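Local coordinates for tetracycline Repressor, class A (Pseudomonas sp., PDB 5MRU), which represses the tetracycline resistance gene by binding its operator DNA through a helix-turn-helix, and loses affinity for the operator when tetracycline binds, at residues S67-D72 with R76-G81; S85-L90 with G182-F187. All blocks are in the same frame, centred on the assembly; numbering follows the deposited sequence.

Interaction 1. Residues S67-D72 with R76-G81; sequences SVPRAD and RSFLTG
P69 leans over the ring of F78 where the loop following helix 48-63 runs back along the first turns of helix 75-91, a loop-on-helix contact in the all-helical ligand-binding domain of a TetR-family repressor. F78 does most of the work. At CB its direction is set by chi1, 164°, which places CG opposite the backbone N and aims the ring at the loop. From there one flank of the ring makes the contact: CD1 lies 4.0 Å from CG of P69, and the next atom along, CE1, comes to 3.7 Å from that same CG. CE1 also meets the backbone, 3.4 Å from O of S67, which sits at the ring edge and in its plane; CZ follows at 3.8 Å from S67 O. The ring thus has two different neighbours, a carbonyl oxygen facing its polarised C-H edge and a proline methylene over one face. The latter is a CH-pi contact, with CG of P69 4.1 Å from the ring centroid and 27° off the normal, so it stands over the rim beside CE1 more than over the middle.

The drug pocket is next door. S67 OG makes a weak hydrogen bond to O21 of the anhydrotetracycline, and the F78 side chain also touches Q116 of helix 107-123, another pocket residue. P69 adds a second atom to the contact: its CD lies 3.9 Å from CE1 of F78, the atom on which two proline carbons and S67 O converge.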
loop_
_atom_site.group_PDB
_atom_site.type_symbol
_atom_site.label_atom_id
_atom_site.label_comp_id
_atom_site.label_asym_id
_atom_site.label_seq_id
_atom_site.Cartn_x
_atom_site.Cartn_y
_atom_site.Cartn_z
ATOM N N SER A 67 1.560 -13.886 14.048
ATOM C CA SER A 67 0.110 -13.602 13.986
ATOM C C SER A 67 -0.609 -13.723 15.337
ATOM O O SER A 67 -1.203 -12.772 15.819
ATOM C CB SER A 67 -0.552 -14.593 12.997
ATOM O OG SER A 67 -1.929 -14.847 13.263
ATOM N N VAL A 68 -0.583 -14.918 15.908
ATOM C CA VAL A 68 -1.192 -15.188 17.222
ATOM C C VAL A 68 -0.268 -14.748 18.405
ATOM O O VAL A 68 0.961 -14.918 18.344
ATOM C CB VAL A 68 -1.590 -16.692 17.320
ATOM C CG1 VAL A 68 -1.902 -17.107 18.748
ATOM C CG2 VAL A 68 -2.776 -16.997 16.397
ATOM N N PRO A 69 -0.848 -14.133 19.464
ATOM C CA PRO A 69 -0.111 -13.893 20.735
ATOM C C PRO A 69 0.294 -15.134 21.570
ATOM O O PRO A 69 -0.155 -16.261 21.315
ATOM C CB PRO A 69 -1.087 -13.013 21.538
ATOM C CG PRO A 69 -1.871 -12.289 20.478
ATOM C CD PRO A 69 -2.079 -13.313 19.403
ATOM N N ARG A 70 1.117 -14.878 22.590
ATOM C CA ARG A 70 1.784 -15.913 23.404
ATOM C C ARG A 70 2.175 -15.329 24.746
ATOM O O ARG A 70 2.585 -14.182 24.795
ATOM C CB ARG A 70 3.040 -16.377 22.660
ATOM C CG ARG A 70 3.709 -15.268 21.836
ATOM C CD ARG A 70 4.855 -15.789 20.978
ATOM N NE ARG A 70 4.463 -15.966 19.581
ATOM C CZ ARG A 70 5.302 -16.154 18.559
ATOM N NH1 ARG A 70 6.616 -16.213 18.765
ATOM N NH2 ARG A 70 4.815 -16.288 17.312
ATOM N N ALA A 71 2.072 -16.104 25.825
ATOM C CA ALA A 71 2.330 -15.588 27.188
ATOM C C ALA A 71 3.565 -14.688 27.265
ATOM O O ALA A 71 3.517 -13.615 27.868
ATOM C CB ALA A 71 2.452 -16.729 28.201
ATOM N N ASP A 72 4.657 -15.135 26.647
ATOM C CA ASP A 72 5.922 -14.378 26.595
ATOM C C ASP A 72 5.857 -13.001 25.875
ATOM O O ASP A 72 6.728 -12.149 26.070
ATOM C CB ASP A 72 7.014 -15.246 25.965
ATOM C CG ASP A 72 6.585 -15.855 24.642
ATOM O OD1 ASP A 72 5.629 -15.344 24.026
ATOM O OD2 ASP A 72 7.197 -16.849 24.214
ATOM N N ARG A 76 4.202 -4.200 22.795
ATOM C CA ARG A 76 5.212 -3.755 21.831
ATOM C C ARG A 76 5.734 -4.925 21.027
ATOM O O ARG A 76 5.701 -4.892 19.811
ATOM C CB ARG A 76 6.407 -3.089 22.520
ATOM C CG ARG A 76 6.280 -1.587 22.709
ATOM C CD ARG A 76 7.425 -1.059 23.563
ATOM N NE ARG A 76 7.083 0.206 24.209
ATOM C CZ ARG A 76 7.079 1.397 23.608
ATOM N NH1 ARG A 76 7.406 1.495 22.319
ATOM N NH2 ARG A 76 6.742 2.496 24.299
ATOM N N SER A 77 6.226 -5.949 21.727
ATOM C CA SER A 77 6.867 -7.091 21.083
ATOM C C SER A 77 5.907 -7.842 20.167
ATOM O O SER A 77 6.339 -8.366 19.153
ATOM C CB SER A 77 7.429 -8.047 22.118
ATOM O OG SER A 77 6.381 -8.773 22.721
ATOM N N PHE A 78 4.618 -7.880 20.518
ATOM C CA PHE A 78 3.594 -8.498 19.663
ATOM C C PHE A 78 3.307 -7.717 18.372
ATOM O O PHE A 78 3.328 -8.285 17.279
ATOM C CB PHE A 78 2.274 -8.679 20.416
ATOM C CG PHE A 78 1.118 -8.951 19.508
ATOM C CD1 PHE A 78 1.039 -10.145 18.815
ATOM C CD2 PHE A 78 0.141 -7.994 19.289
ATOM C CE1 PHE A 78 0.001 -10.388 17.920
ATOM C CE2 PHE A 78 -0.904 -8.235 18.400
ATOM C CZ PHE A 78 -0.973 -9.436 17.711
ATOM N N LEU A 79 2.989 -6.431 18.498
ATOM C CA LEU A 79 2.728 -5.601 17.322
ATOM C C LEU A 79 3.918 -5.512 16.389
ATOM O O LEU A 79 3.740 -5.473 15.153
ATOM C CB LEU A 79 2.352 -4.177 17.706
ATOM C CG LEU A 79 1.034 -4.008 18.441
ATOM C CD1 LEU A 79 0.921 -2.583 18.987
ATOM C CD2 LEU A 79 -0.177 -4.366 17.607
ATOM N N THR A 80 5.116 -5.440 16.978
ATOM C CA THR A 80 6.359 -5.369 16.217
ATOM C C THR A 80 6.549 -6.652 15.456
ATOM O O THR A 80 6.622 -6.655 14.219
ATOM C CB THR A 80 7.580 -5.179 17.119
ATOM O OG1 THR A 80 7.615 -3.830 17.619
ATOM C CG2 THR A 80 8.840 -5.455 16.342
ATOM N N GLY A 81 6.603 -7.739 16.209
ATOM C CA GLY A 81 6.746 -9.052 15.637
ATOM C C GLY A 81 5.669 -9.340 14.615
ATOM O O GLY A 81 5.958 -9.784 13.490
#

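Interaction 2. Residues S85-L90 with G182-F187; sequences SFRQAL and GPDAAF. With TDC (5a,6-anhydrotetracycline), chain B.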
loop_
_atom_site.group_PDB
_atom_site.type_symbol
_atom_site.label_atom_id
_atom_site.label_comp_id
_atom_site.label_asym_id
_atom_site.label_seq_id
_atom_site.Cartn_x
_atom_site.Cartn_y
_atom_site.Cartn_z
ATOM N N SER A 85 6.138 -10.089 10.870
ATOM C CA SER A 85 5.725 -11.402 10.393
ATOM C C SER A 85 4.723 -11.324 9.242
ATOM O O SER A 85 4.782 -12.108 8.307
ATOM C CB SER A 85 5.112 -12.140 11.536
ATOM O OG SER A 85 4.885 -13.449 11.153
ATOM N N PHE A 86 3.777 -10.389 9.345
ATOM C CA PHE A 86 2.847 -10.086 8.270
ATOM C C PHE A 86 3.658 -9.770 7.015
ATOM O O PHE A 86 3.569 -10.477 6.019
ATOM C CB PHE A 86 1.961 -8.907 8.683
ATOM C CG PHE A 86 0.918 -8.495 7.648
ATOM C CD1 PHE A 86 0.169 -9.425 6.973
ATOM C CD2 PHE A 86 0.655 -7.157 7.420
ATOM C CE1 PHE A 86 -0.797 -9.056 6.065
ATOM C CE2 PHE A 86 -0.311 -6.765 6.501
ATOM C CZ PHE A 86 -1.044 -7.727 5.817
ATOM N N ARG A 87 4.516 -8.762 7.128
ATOM C CA ARG A 87 5.352 -8.275 6.033
ATOM C C ARG A 87 6.073 -9.358 5.307
ATOM O O ARG A 87 6.110 -9.358 4.109
ATOM C CB ARG A 87 6.407 -7.312 6.565
ATOM C CG ARG A 87 7.427 -6.934 5.530
ATOM C CD ARG A 87 8.094 -5.617 5.868
ATOM N NE ARG A 87 9.126 -5.194 4.889
ATOM C CZ ARG A 87 10.425 -5.504 4.948
ATOM N NH1 ARG A 87 10.874 -6.274 5.910
ATOM N NH2 ARG A 87 11.277 -5.049 4.037
ATOM N N GLN A 88 6.685 -10.262 6.038
ATOM C CA GLN A 88 7.399 -11.395 5.403
ATOM C C GLN A 88 6.454 -12.348 4.657
ATOM O O GLN A 88 6.829 -12.924 3.619
ATOM C CB GLN A 88 8.245 -12.163 6.430
ATOM C CG GLN A 88 9.427 -11.351 6.969
ATOM C CD GLN A 88 10.367 -10.861 5.862
ATOM O OE1 GLN A 88 10.956 -9.774 5.965
ATOM N NE2 GLN A 88 10.489 -11.647 4.783
ATOM N N ALA A 89 5.221 -12.494 5.155
ATOM C CA ALA A 89 4.217 -13.290 4.443
ATOM C C ALA A 89 3.907 -12.650 3.089
ATOM O O ALA A 89 3.765 -13.324 2.084
ATOM C CB ALA A 89 2.967 -13.398 5.293
ATOM N N LEU A 90 3.804 -11.326 3.078
ATOM C CA LEU A 90 3.557 -10.576 1.857
ATOM C C LEU A 90 4.717 -10.644 0.862
ATOM O O LEU A 90 4.465 -10.780 -0.346
ATOM C CB LEU A 90 3.255 -9.117 2.187
ATOM C CG LEU A 90 1.996 -8.875 2.996
ATOM C CD1 LEU A 90 1.629 -7.402 3.099
ATOM C CD2 LEU A 90 0.832 -9.635 2.389
ATOM N N GLY A 182 18.148 0.441 2.706
ATOM C CA GLY A 182 17.389 -0.785 2.922
ATOM C C GLY A 182 15.877 -0.583 3.018
ATOM O O GLY A 182 15.405 0.212 3.824
ATOM N N PRO A 183 15.099 -1.309 2.193
ATOM C CA PRO A 183 13.666 -1.359 2.451
ATOM C C PRO A 183 13.354 -1.980 3.810
ATOM O O PRO A 183 12.334 -1.642 4.405
ATOM C CB PRO A 183 13.124 -2.232 1.311
ATOM C CG PRO A 183 14.126 -2.085 0.215
ATOM C CD PRO A 183 15.452 -1.939 0.910
ATOM N N ASP A 184 14.214 -2.852 4.319
ATOM C CA ASP A 184 14.013 -3.378 5.678
ATOM C C ASP A 184 14.231 -2.313 6.740
ATOM O O ASP A 184 13.408 -2.177 7.633
ATOM C CB ASP A 184 14.906 -4.570 5.980
ATOM C CG ASP A 184 14.798 -5.654 4.932
ATOM O OD1 ASP A 184 14.942 -5.354 3.734
ATOM O OD2 ASP A 184 14.598 -6.808 5.308
ATOM N N ALA A 185 15.308 -1.542 6.630
ATOM C CA ALA A 185 15.497 -0.385 7.527
ATOM C C ALA A 185 14.267 0.554 7.563
ATOM O O ALA A 185 13.640 0.747 8.629
ATOM C CB ALA A 185 16.739 0.397 7.134
ATOM N N ALA A 186 13.944 1.113 6.388
ATOM C CA ALA A 186 12.775 1.969 6.143
ATOM C C ALA A 186 11.474 1.446 6.727
ATOM O O ALA A 186 10.670 2.203 7.262
ATOM C CB ALA A 186 12.609 2.154 4.662
ATOM N N PHE A 187 11.260 0.156 6.630
ATOM C CA PHE A 187 10.068 -0.402 7.190
ATOM C C PHE A 187 10.200 -0.382 8.665
ATOM O O PHE A 187 9.361 0.172 9.362
ATOM C CB PHE A 187 9.891 -1.833 6.758
ATOM C CG PHE A 187 8.911 -2.593 7.581
ATOM C CD1 PHE A 187 7.560 -2.504 7.323
ATOM C CD2 PHE A 187 9.344 -3.422 8.590
ATOM C CE1 PHE A 187 6.647 -3.217 8.069
ATOM C CE2 PHE A 187 8.435 -4.150 9.344
ATOM C CZ PHE A 187 7.078 -4.046 9.081
HETATM O O12 TDC B . -4.915 -7.593 6.933
HETATM C C12 TDC B . -5.116 -7.592 8.179
HETATM C C1B TDC B . -6.376 -7.046 8.733
HETATM C C11 TDC B . -7.354 -6.597 7.858
HETATM O O11 TDC B . -7.157 -6.638 6.486
HETATM C C1A TDC B . -8.549 -6.088 8.335
HETATM C C10 TDC B . -9.520 -5.638 7.452
HETATM O O10 TDC B . -9.355 -5.661 6.075
HETATM C C9 TDC B . -10.785 -5.109 7.975
HETATM C C8 TDC B . -10.975 -5.080 9.341
HETATM C C7 TDC B . -9.979 -5.540 10.186
HETATM C C61 TDC B . -8.768 -6.040 9.713
HETATM C C6 TDC B . -7.766 -6.503 10.598
HETATM C C62 TDC B . -7.917 -6.487 12.090
HETATM C C51 TDC B . -6.568 -7.014 10.108
HETATM C C5 TDC B . -5.492 -7.491 11.067
HETATM C C1C TDC B . -4.138 -8.202 9.144
HETATM C C1 TDC B . -4.603 -9.601 9.561
HETATM O O1 TDC B . -5.592 -10.097 9.027
HETATM O O1C TDC B . -2.827 -8.209 8.636
HETATM C C41 TDC B . -4.097 -7.435 10.430
HETATM C C4 TDC B . -3.027 -7.963 11.438
HETATM N N4 TDC B . -1.681 -7.279 11.521
HETATM C C43 TDC B . -1.124 -6.802 10.224
HETATM C C42 TDC B . -1.876 -6.083 12.413
HETATM C C3 TDC B . -2.919 -9.495 11.398
HETATM O O3 TDC B . -2.161 -9.993 12.220
HETATM C C2 TDC B . -3.766 -10.280 10.531
HETATM C C21 TDC B . -3.748 -11.751 10.599
HETATM O O21 TDC B . -3.077 -12.329 11.467
HETATM N N21 TDC B . -4.549 -12.504 9.814
#
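R87 and F187 reach for each other across two helical segments, 85-90 and 183-187, that run roughly antiparallel at 144° with their axes 12.7 Å apart, a gap that long side chains have to bridge. R87 starts with CG anti to its backbone nitrogen and stays extended as far as NE, laying its aliphatic stem along F187, which comes the opposite way. CD of R87 sits almost exactly over the middle of the F187 ring, 3.4 Å from the centroid and 7° off the normal. Beyond it NE passes over CG of F187 at 3.7 Å, with guanidinium and ring planes only 15° apart.

The far end of the arginine meets D184 in the first turn of the helix. NH2 of R87 is 3.7 Å from OD1 of D184, a long salt bridge, and the carboxylate stands nearly perpendicular to the guanidinium. D184 is the weaker partner; NH2 makes its closer salt bridge to E148 of helix 127-153.

Next to R87, F86 looks into the drug pocket: O1C of the anhydrotetracycline lies over the centre of its ring, while L90 CD1 lies 3.8 Å above the opposite face, toward its rim. H100, a pocket residue, packs edge-to-face with F86. The buried charge of R87 is thus probably balanced by E148 and, at longer range, D184, while F187 packs against CD and NE and lies nearly parallel to the guanidinium.

Following the chain from the N terminus, helix 48-63 leads out of the DNA-binding part into the loop that holds 67-72. Interaction 1 closes a very short loop here, with three residues between its segments, and sets this loop against the start of helix 75-91. Interaction 2 opens on the same helix, a few residues farther on, and closes a much longer loop of 91 residues that takes in helices 107-123 and 127-153 before reaching helix 183-199. The two are in series, neither enclosing nor crossing the other, with centres 16 Å apart. Helix 75-91 is common to both, joined to the pocket-side loop at one end and the last helix at the other.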